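Local coordinates for superoxide dismutase (Clostridium difficile, PDB 3TJT), which probably disproportionates superoxide to hydrogen peroxide and dioxygen at an iron(III) site, as a member of the iron/manganese superoxide dismutase family, at residues L175-R180 with I185-N190; K118-K123 with L144-T149. One frame throughout, in Å; residues are numbered along the deposited sequence.

Interaction 1: L175-R180 with I185-N190; sequences LKYQNR and IDNWFN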
loop_
_atom_site.group_PDB
_atom_site.type_symbol
_atom_site.label_atom_id
_atom_site.label_comp_id
_atom_site.label_asym_id
_atom_site.label_seq_id
_atom_site.Cartn_x
_atom_site.Cartn_y
_atom_site.Cartn_z
ATOM N N LEU A 175 1.733 4.810 -12.847
ATOM C CA LEU A 175 1.678 4.860 -14.314
ATOM C C LEU A 175 2.740 5.768 -14.916
ATOM O O LEU A 175 3.312 5.454 -15.962
ATOM C CB LEU A 175 0.290 5.273 -14.812
ATOM C CG LEU A 175 -0.848 4.293 -14.544
ATOM C CD1 LEU A 175 -2.135 4.813 -15.170
ATOM C CD2 LEU A 175 -0.511 2.894 -15.064
ATOM N N LYS A 176 3.001 6.901 -14.269
ATOM C CA LYS A 176 3.989 7.842 -14.787
ATOM C C LYS A 176 5.391 7.648 -14.216
ATOM O O LYS A 176 6.383 7.754 -14.945
ATOM C CB LYS A 176 3.525 9.277 -14.558
ATOM C CG LYS A 176 4.517 10.324 -15.028
ATOM C CD LYS A 176 3.915 11.719 -14.898
ATOM C CE LYS A 176 4.861 12.769 -15.459
ATOM N NZ LYS A 176 4.788 12.856 -16.941
ATOM N N TYR A 177 5.479 7.349 -12.919
ATOM C CA TYR A 177 6.763 7.332 -12.231
ATOM C C TYR A 177 7.252 5.931 -11.840
ATOM O O TYR A 177 8.390 5.778 -11.420
ATOM C CB TYR A 177 6.685 8.200 -10.968
ATOM C CG TYR A 177 6.412 9.648 -11.290
ATOM C CD1 TYR A 177 7.438 10.483 -11.706
ATOM C CD2 TYR A 177 5.131 10.163 -11.207
ATOM C CE1 TYR A 177 7.200 11.811 -12.023
ATOM C CE2 TYR A 177 4.878 11.506 -11.524
ATOM C CZ TYR A 177 5.916 12.313 -11.925
ATOM O OH TYR A 177 5.675 13.638 -12.237
ATOM N N GLN A 178 6.384 4.938 -11.977
ATOM C CA GLN A 178 6.666 3.570 -11.538
ATOM C C GLN A 178 7.227 3.606 -10.119
ATOM O O GLN A 178 6.614 4.232 -9.252
ATOM C CB GLN A 178 7.584 2.847 -12.530
ATOM C CG GLN A 178 6.928 2.655 -13.907
ATOM C CD GLN A 178 7.055 3.886 -14.803
ATOM O OE1 GLN A 178 8.155 4.372 -15.051
ATOM N NE2 GLN A 178 5.923 4.388 -15.293
ATOM N N ASN A 179 8.376 2.976 -9.879
ATOM C CA ASN A 179 8.951 2.916 -8.525
ATOM C C ASN A 179 9.589 4.212 -8.036
ATOM O O ASN A 179 10.010 4.310 -6.874
ATOM C CB ASN A 179 10.016 1.826 -8.456
ATOM C CG ASN A 179 11.165 2.099 -9.395
ATOM O OD1 ASN A 179 10.988 2.117 -10.615
ATOM N ND2 ASN A 179 12.342 2.343 -8.838
ATOM N N ARG A 180 9.709 5.190 -8.928
ATOM C CA ARG A 180 10.458 6.408 -8.621
ATOM C C ARG A 180 9.596 7.410 -7.851
ATOM O O ARG A 180 9.308 8.512 -8.331
ATOM C CB ARG A 180 11.029 7.021 -9.916
ATOM C CG ARG A 180 11.875 6.009 -10.722
ATOM C CD ARG A 180 12.430 6.609 -12.023
ATOM N NE ARG A 180 11.366 7.130 -12.881
ATOM C CZ ARG A 180 10.583 6.377 -13.644
ATOM N NH1 ARG A 180 10.733 5.060 -13.654
ATOM N NH2 ARG A 180 9.638 6.937 -14.388
ATOM N N ILE A 185 7.136 12.923 -5.873
ATOM C CA ILE A 185 7.066 13.856 -4.748
ATOM C C ILE A 185 7.610 15.225 -5.145
ATOM O O ILE A 185 6.974 16.255 -4.914
ATOM C CB ILE A 185 7.833 13.316 -3.527
ATOM C CG1 ILE A 185 7.159 12.032 -3.024
ATOM C CG2 ILE A 185 7.897 14.375 -2.430
ATOM C CD1 ILE A 185 8.046 11.180 -2.114
ATOM N N ASP A 186 8.781 15.236 -5.763
ATOM C CA ASP A 186 9.381 16.500 -6.175
ATOM C C ASP A 186 8.495 17.254 -7.172
ATOM O O ASP A 186 8.290 18.462 -7.039
ATOM C CB ASP A 186 10.769 16.276 -6.767
ATOM C CG ASP A 186 11.563 17.566 -6.875
ATOM O OD1 ASP A 186 11.698 18.282 -5.854
ATOM O OD2 ASP A 186 12.046 17.864 -7.981
ATOM N N ASN A 187 7.955 16.544 -8.154
ATOM C CA ASN A 187 7.106 17.179 -9.158
ATOM C C ASN A 187 5.798 17.706 -8.592
ATOM O O ASN A 187 5.245 18.680 -9.096
ATOM C CB ASN A 187 6.831 16.226 -10.316
ATOM C CG ASN A 187 7.875 16.331 -11.403
ATOM O OD1 ASN A 187 8.655 17.284 -11.431
ATOM N ND2 ASN A 187 7.901 15.359 -12.300
ATOM N N TRP A 188 5.305 17.061 -7.539
ATOM C CA TRP A 188 4.012 17.424 -6.981
ATOM C C TRP A 188 3.993 18.857 -6.444
ATOM O O TRP A 188 2.952 19.516 -6.447
ATOM C CB TRP A 188 3.624 16.429 -5.889
ATOM C CG TRP A 188 2.325 16.714 -5.216
ATOM C CD1 TRP A 188 1.076 16.522 -5.721
ATOM C CD2 TRP A 188 2.148 17.210 -3.880
ATOM N NE1 TRP A 188 0.129 16.875 -4.787
ATOM C CE2 TRP A 188 0.764 17.305 -3.651
ATOM C CE3 TRP A 188 3.029 17.576 -2.860
ATOM C CZ2 TRP A 188 0.235 17.748 -2.441
ATOM C CZ3 TRP A 188 2.501 18.024 -1.655
ATOM C CH2 TRP A 188 1.118 18.109 -1.460
ATOM N N PHE A 189 5.135 19.332 -5.972
ATOM C CA PHE A 189 5.201 20.682 -5.426
ATOM C C PHE A 189 4.886 21.759 -6.471
ATOM O O PHE A 189 4.538 22.884 -6.121
ATOM C CB PHE A 189 6.532 20.924 -4.709
ATOM C CG PHE A 189 6.514 20.450 -3.281
ATOM C CD1 PHE A 189 6.088 21.290 -2.271
ATOM C CD2 PHE A 189 6.860 19.149 -2.963
ATOM C CE1 PHE A 189 6.037 20.852 -0.955
ATOM C CE2 PHE A 189 6.811 18.704 -1.654
ATOM C CZ PHE A 189 6.396 19.559 -0.649
ATOM N N ASN A 190 4.973 21.402 -7.752
ATOM C CA ASN A 190 4.568 22.333 -8.808
ATOM C C ASN A 190 3.062 22.542 -8.888
ATOM O O ASN A 190 2.602 23.520 -9.475
ATOM C CB ASN A 190 5.097 21.870 -10.167
ATOM C CG ASN A 190 6.603 21.873 -10.225
ATOM O OD1 ASN A 190 7.243 20.820 -10.187
ATOM N ND2 ASN A 190 7.183 23.060 -10.289
#
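The Y177 ring meets N187 near its own plane, at the hydroxyl edge, while K176 CG lies 3.7 Å above one of its faces, displaced toward the rim. These are two short helices joined by a tight turn, in the C-terminal domain of the iron/manganese superoxide dismutase fold: helix 174-177 ends in a type II' beta turn, Y177 to R180, closed by R180 N on Y177 O, and R180 then takes the N-cap position of helix 181-188. From that second helix N187 turns its amide to the tyrosine, the two planes 59° apart. Y177 CG sits beside its backbone N (chi1 -63°), which points the ring from helix 174-177 toward N187. Its hydroxyl is also hydrogen-bonded to the backbone O of Y21, so two partners hold the hydroxyl of this buried tyrosine. Within the turn, the R180 guanidinium has Y177 O 3.2 Å above its centre and Q178 OE1 at its edge, gripped end-on by NH1 and NH2 from one face of the Q178 amide; R180 NE pairs with E183. A single side-chain hydrogen bond joins the two segments, N187 ND2 to Y177 OH at 2.8 Å, with the acceptor in the asparagine amide plane and an N-H...O angle of 162°.

Interaction 2: K118-K123 with L144-T149; sequences KQEFQK and LSIMTT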
loop_
_atom_site.group_PDB
_atom_site.type_symbol
_atom_site.label_atom_id
_atom_site.label_comp_id
_atom_site.label_asym_id
_atom_site.label_seq_id
_atom_site.Cartn_x
_atom_site.Cartn_y
_atom_site.Cartn_z
ATOM N N LYS A 118 10.094 22.030 3.101
ATOM C CA LYS A 118 9.980 21.200 1.905
ATOM C C LYS A 118 10.845 19.941 2.001
ATOM O O LYS A 118 10.402 18.852 1.644
ATOM C CB LYS A 118 10.349 22.007 0.654
ATOM C CG LYS A 118 10.090 21.273 -0.652
ATOM C CD LYS A 118 10.334 22.185 -1.852
ATOM C CE LYS A 118 10.132 21.437 -3.166
ATOM N NZ LYS A 118 10.425 22.309 -4.339
ATOM N N GLN A 119 12.080 20.085 2.473
ATOM C CA GLN A 119 12.966 18.928 2.600
ATOM C C GLN A 119 12.399 17.895 3.567
ATOM O O GLN A 119 12.481 16.691 3.310
ATOM C CB GLN A 119 14.366 19.349 3.046
ATOM C CG GLN A 119 15.122 20.129 1.975
ATOM C CD GLN A 119 16.523 20.521 2.410
ATOM O OE1 GLN A 119 17.047 20.006 3.402
ATOM N NE2 GLN A 119 17.142 21.434 1.662
ATOM N N GLU A 120 11.820 18.365 4.672
ATOM C CA GLU A 120 11.239 17.461 5.664
ATOM C C GLU A 120 9.998 16.768 5.124
ATOM O O GLU A 120 9.806 15.569 5.330
ATOM C CB GLU A 120 10.911 18.186 6.978
ATOM C CG GLU A 120 10.366 17.252 8.065
ATOM C CD GLU A 120 10.057 17.965 9.383
ATOM O OE1 GLU A 120 10.522 19.112 9.579
ATOM O OE2 GLU A 120 9.340 17.375 10.221
ATOM N N PHE A 121 9.151 17.513 4.427
ATOM C CA PHE A 121 7.950 16.923 3.852
ATOM C C PHE A 121 8.331 15.851 2.829
ATOM O O PHE A 121 7.769 14.744 2.821
ATOM C CB PHE A 121 7.077 17.997 3.198
ATOM C CG PHE A 121 5.740 17.493 2.747
ATOM C CD1 PHE A 121 4.630 17.610 3.567
ATOM C CD2 PHE A 121 5.596 16.887 1.506
ATOM C CE1 PHE A 121 3.396 17.139 3.159
ATOM C CE2 PHE A 121 4.369 16.413 1.083
ATOM C CZ PHE A 121 3.265 16.532 1.910
ATOM N N GLN A 122 9.287 16.178 1.964
ATOM C CA GLN A 122 9.692 15.240 0.922
ATOM C C GLN A 122 10.246 13.946 1.507
ATOM O O GLN A 122 9.929 12.864 1.026
ATOM C CB GLN A 122 10.689 15.875 -0.043
ATOM C CG GLN A 122 10.078 16.992 -0.867
ATOM C CD GLN A 122 10.805 17.204 -2.185
ATOM O OE1 GLN A 122 10.866 18.317 -2.702
ATOM N NE2 GLN A 122 11.349 16.128 -2.740
ATOM N N LYS A 123 11.057 14.058 2.551
ATOM C CA LYS A 123 11.607 12.870 3.202
ATOM C C LYS A 123 10.526 12.031 3.882
ATOM O O LYS A 123 10.546 10.796 3.811
ATOM C CB LYS A 123 12.683 13.249 4.219
ATOM C CG LYS A 123 13.415 12.037 4.779
ATOM C CD LYS A 123 14.548 12.451 5.697
ATOM C CE LYS A 123 15.549 11.313 5.876
ATOM N NZ LYS A 123 14.921 10.069 6.407
ATOM N N LEU A 144 2.414 24.173 13.379
ATOM C CA LEU A 144 2.547 23.244 12.248
ATOM C C LEU A 144 3.538 22.114 12.509
ATOM O O LEU A 144 4.544 22.302 13.187
ATOM C CB LEU A 144 2.974 23.995 10.981
ATOM C CG LEU A 144 2.036 25.085 10.462
ATOM C CD1 LEU A 144 2.685 25.841 9.285
ATOM C CD2 LEU A 144 0.686 24.504 10.065
ATOM N N SER A 145 3.253 20.944 11.940
ATOM C CA SER A 145 4.175 19.824 11.971
ATOM C C SER A 145 3.920 18.951 10.746
ATOM O O SER A 145 2.909 19.105 10.071
ATOM C CB SER A 145 3.984 18.992 13.245
ATOM O OG SER A 145 2.669 18.464 13.320
ATOM N N ILE A 146 4.849 18.051 10.459
ATOM C CA ILE A 146 4.654 17.078 9.387
ATOM C C ILE A 146 4.460 15.686 9.991
ATOM O O ILE A 146 5.182 15.302 10.912
ATOM C CB ILE A 146 5.846 17.082 8.423
ATOM C CG1 ILE A 146 5.859 18.400 7.640
ATOM C CG2 ILE A 146 5.764 15.891 7.467
ATOM C CD1 ILE A 146 7.168 18.694 6.961
ATOM N N MET A 147 3.462 14.954 9.505
ATOM C CA MET A 147 3.225 13.589 9.977
ATOM C C MET A 147 2.747 12.734 8.815
ATOM O O MET A 147 2.329 13.251 7.781
ATOM C CB MET A 147 2.145 13.568 11.062
ATOM C CG MET A 147 0.734 13.792 10.484
ATOM S SD MET A 147 -0.589 13.551 11.662
ATOM C CE MET A 147 -0.521 11.777 11.915
ATOM N N THR A 148 2.797 11.420 8.987
ATOM C CA THR A 148 2.244 10.526 7.975
ATOM C C THR A 148 1.132 9.662 8.565
ATOM O O THR A 148 1.032 9.499 9.788
ATOM C CB THR A 148 3.332 9.621 7.363
ATOM O OG1 THR A 148 3.845 8.740 8.372
ATOM C CG2 THR A 148 4.464 10.462 6.814
ATOM N N THR A 149 0.278 9.139 7.697
ATOM C CA THR A 149 -0.729 8.164 8.102
ATOM C C THR A 149 -0.682 6.971 7.152
ATOM O O THR A 149 -0.360 7.122 5.965
ATOM C CB THR A 149 -2.163 8.732 8.079
ATOM O OG1 THR A 149 -2.468 9.223 6.762
ATOM C CG2 THR A 149 -2.344 9.859 9.120
HETATM O O HOH W 1 7.355 18.098 11.933
HETATM O O HOH W 2 8.220 14.674 10.276
#
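I146 reaches from its strand toward helix 114-127 and slides past E120 in the opposite direction, so that the two side chains run alongside each other, I146 ending on the helix backbone and the E120 carboxylate held to the strand through water. The leading atom is I146 CD1. With CG1 beside the backbone N (chi1 -69°) and CD1 turned away from CA, this methyl arrives at the helix backbone, 3.4 Å from F121 N and 3.8 Å from F121 CB. The aliphatic part of E120 lies alongside the same methyl, its CG 3.7 Å from I146 CD1. F121 turns its ring edge to the isoleucine, with I146 CG1 near the ring plane, and the ring itself packs on A134 of the middle strand. E120 leaves the helix with CG opposite its backbone N (chi1 -177°) and stays extended, which carries the carboxylate toward the strand backbone. Two waters bridge the remaining distance. The first donates to E120 OE2 at 2.7 Å and accepts from I146 N at 2.9 Å; the second donates both to E120 OE2 and to I146 O. One carboxylate oxygen thus serves, through water, the NH and the carbonyl of a single residue; the backbone bonds to strand 132-138 are made by the flanking S145 and M147, and by T149. I146 also touches F117 and S124, one turn away along the helix in each direction. The arrangement is that of a helix packed against the outer strand of the three-stranded antiparallel sheet in the alpha/beta C-terminal domain of iron/manganese superoxide dismutases.

Overall arrangement
Along the chain, helix 114-127 comes first and runs into the antiparallel sheet; interaction 2 closes over strand 132-138 and brings strand 144-150 back to that helix. Strand 161-167 follows, ending at the iron ligand D167, and after H171 the short helices begin. Interaction 1 then spans only four residues, the first part of helix 181-188. The contacts are in series, neither nested nor crossed, their centres about 16 Å apart. They nevertheless meet: F189 and W188 pack on the F121 ring, and I185 packs on Q122. Helix 114-127 is thus shared, packing on the sheet and on segment 185-190, whose I185 and W188 also reach strand 161-167, while L175 reaches its counterpart L175 of the second subunit.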